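Long-range contact in JamJ (Lyngbya majuscula, PDB 5DOZ), which is an NADPH-binding enoyl reductase of a polyketide synthase that probably reduces a carbon-carbon double bond of a carrier-protein-bound intermediate: residues G82-V87 with I96-M101. Numbering follows the deposited sequence.
Sequences GVIVGV and IGDEVM
Gly82 and Val100 exchange two backbone hydrogen bonds, Gly82 N to Val100 O and Val100 N to Gly82 O, both 3.0 Å, which defines an antiparallel hydrogen-bonded pair. Val83 and Glu99 form the following non-hydrogen-bonded pair, with CA atoms 4.6 Å apart. Beyond it, Ile84 N donates to Asp98 O at 3.0 Å (172° at the hydrogen), and Gly97 N to Ile84 O at 2.8 Å. Pairing thus runs past the regular strand into residues 96-98. The axes of the short segments 82-87 and 99-101 make 117°, consistent with strand twist and a bend at Val85-Gly86. Together they form a beta hairpin in the GroES-like domain of this medium-chain dehydrogenase fold; Val85 and Gly86 are both set opposite Lys38 of strand 37-45, a classic beta bulge.

Ile84 buries the largest area, 91 Å². With CG1 anti to its carbonyl carbon (chi1 -63°) and the chain then extended, CD1 reaches Asp98 CB at 3.7 Å and Val100 CG1 at 3.8 Å. It runs alongside Asp98 but crosses Val100 at about a right angle, and Trp94 touches both Ile84 and Val100. The Asp98 carboxylate turns back to Gln95 N through OD2. On the face carrying Val83 and Glu99, Val83 CG2 lies 3.6 Å from Gly97 O, while Glu99 extends to a salt bridge with Lys123. Ile96 lays CG1 against Val85 O at 3.7 Å, in the bulge.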
loop_
_atom_site.group_PDB
_atom_site.type_symbol
_atom_site.label_atom_id
_atom_site.label_comp_id
_atom_site.label_asym_id
_atom_site.label_seq_id
_atom_site.Cartn_x
_atom_site.Cartn_y
_atom_site.Cartn_z
ATOM N N GLY A 82 4.622 -4.790 -15.488
ATOM C CA GLY A 82 5.348 -5.606 -16.443
ATOM C C GLY A 82 4.565 -5.891 -17.705
ATOM O O GLY A 82 3.625 -5.171 -18.043
ATOM N N VAL A 83 4.960 -6.952 -18.398
ATOM C CA VAL A 83 4.367 -7.295 -19.682
ATOM C C VAL A 83 4.040 -8.785 -19.714
ATOM O O VAL A 83 4.843 -9.625 -19.305
ATOM C CB VAL A 83 5.259 -6.832 -20.876
ATOM C CG1 VAL A 83 6.665 -7.421 -20.791
ATOM C CG2 VAL A 83 4.612 -7.154 -22.217
ATOM N N ILE A 84 2.832 -9.092 -20.174
ATOM C CA ILE A 84 2.373 -10.470 -20.302
ATOM C C ILE A 84 3.171 -11.213 -21.382
ATOM O O ILE A 84 3.283 -10.754 -22.523
ATOM C CB ILE A 84 0.854 -10.511 -20.588
ATOM C CG1 ILE A 84 0.078 -9.912 -19.398
ATOM C CG2 ILE A 84 0.397 -11.932 -20.902
ATOM C CD1 ILE A 84 -1.430 -9.931 -19.547
ATOM N N VAL A 85 3.723 -12.361 -21.005
ATOM C CA VAL A 85 4.541 -13.166 -21.907
ATOM C C VAL A 85 3.934 -14.559 -22.134
ATOM O O VAL A 85 4.366 -15.289 -23.025
ATOM C CB VAL A 85 5.999 -13.260 -21.388
ATOM C CG1 VAL A 85 6.092 -14.179 -20.179
ATOM C CG2 VAL A 85 6.951 -13.718 -22.484
ATOM N N GLY A 86 2.933 -14.923 -21.332
ATOM C CA GLY A 86 2.282 -16.227 -21.467
ATOM C C GLY A 86 0.899 -16.276 -20.856
ATOM O O GLY A 86 0.707 -15.889 -19.699
ATOM N N VAL A 87 -0.071 -16.746 -21.632
ATOM C CA VAL A 87 -1.441 -16.850 -21.150
ATOM C C VAL A 87 -1.899 -18.302 -21.207
ATOM O O VAL A 87 -1.898 -18.916 -22.270
ATOM C CB VAL A 87 -2.418 -15.972 -21.968
ATOM C CG1 VAL A 87 -3.817 -16.035 -21.365
ATOM C CG2 VAL A 87 -1.936 -14.527 -22.030
ATOM N N ILE A 96 -0.614 -11.980 -24.684
ATOM C CA ILE A 96 0.803 -11.636 -24.749
ATOM C C ILE A 96 0.954 -10.189 -25.224
ATOM O O ILE A 96 0.295 -9.766 -26.178
ATOM C CB ILE A 96 1.556 -12.603 -25.694
ATOM C CG1 ILE A 96 1.530 -14.026 -25.119
ATOM C CG2 ILE A 96 2.993 -12.139 -25.934
ATOM C CD1 ILE A 96 1.738 -15.132 -26.142
ATOM N N GLY A 97 1.793 -9.427 -24.527
ATOM C CA GLY A 97 2.087 -8.050 -24.914
ATOM C C GLY A 97 1.360 -7.008 -24.087
ATOM O O GLY A 97 1.794 -5.855 -24.030
ATOM N N ASP A 98 0.255 -7.404 -23.453
ATOM C CA ASP A 98 -0.514 -6.505 -22.588
ATOM C C ASP A 98 0.366 -5.969 -21.461
ATOM O O ASP A 98 0.997 -6.738 -20.733
ATOM C CB ASP A 98 -1.739 -7.213 -21.988
ATOM C CG ASP A 98 -2.879 -7.398 -22.986
ATOM O OD1 ASP A 98 -2.919 -6.696 -24.023
ATOM O OD2 ASP A 98 -3.760 -8.250 -22.718
ATOM N N GLU A 99 0.417 -4.648 -21.338
ATOM C CA GLU A 99 1.168 -4.010 -20.268
ATOM C C GLU A 99 0.270 -3.854 -19.056
ATOM O O GLU A 99 -0.781 -3.210 -19.122
ATOM C CB GLU A 99 1.744 -2.670 -20.720
ATOM C CG GLU A 99 3.022 -2.822 -21.531
ATOM C CD GLU A 99 3.561 -1.504 -22.053
ATOM O OE1 GLU A 99 4.780 -1.432 -22.315
ATOM O OE2 GLU A 99 2.773 -0.543 -22.201
ATOM N N VAL A 100 0.690 -4.468 -17.954
ATOM C CA VAL A 100 -0.182 -4.665 -16.808
ATOM C C VAL A 100 0.487 -4.249 -15.509
ATOM O O VAL A 100 1.716 -4.231 -15.402
ATOM C CB VAL A 100 -0.669 -6.139 -16.698
ATOM C CG1 VAL A 100 -1.508 -6.532 -17.912
ATOM C CG2 VAL A 100 0.500 -7.104 -16.539
ATOM N N MET A 101 -0.338 -3.887 -14.534
ATOM C CA MET A 101 0.101 -3.766 -13.163
ATOM C C MET A 101 -0.297 -5.044 -12.435
ATOM O O MET A 101 -1.381 -5.593 -12.672
ATOM C CB MET A 101 -0.541 -2.546 -12.502
ATOM C CG MET A 101 -0.147 -1.220 -13.142
ATOM S SD MET A 101 -1.200 0.131 -12.596
ATOM C CE MET A 101 -2.697 -0.213 -13.493
#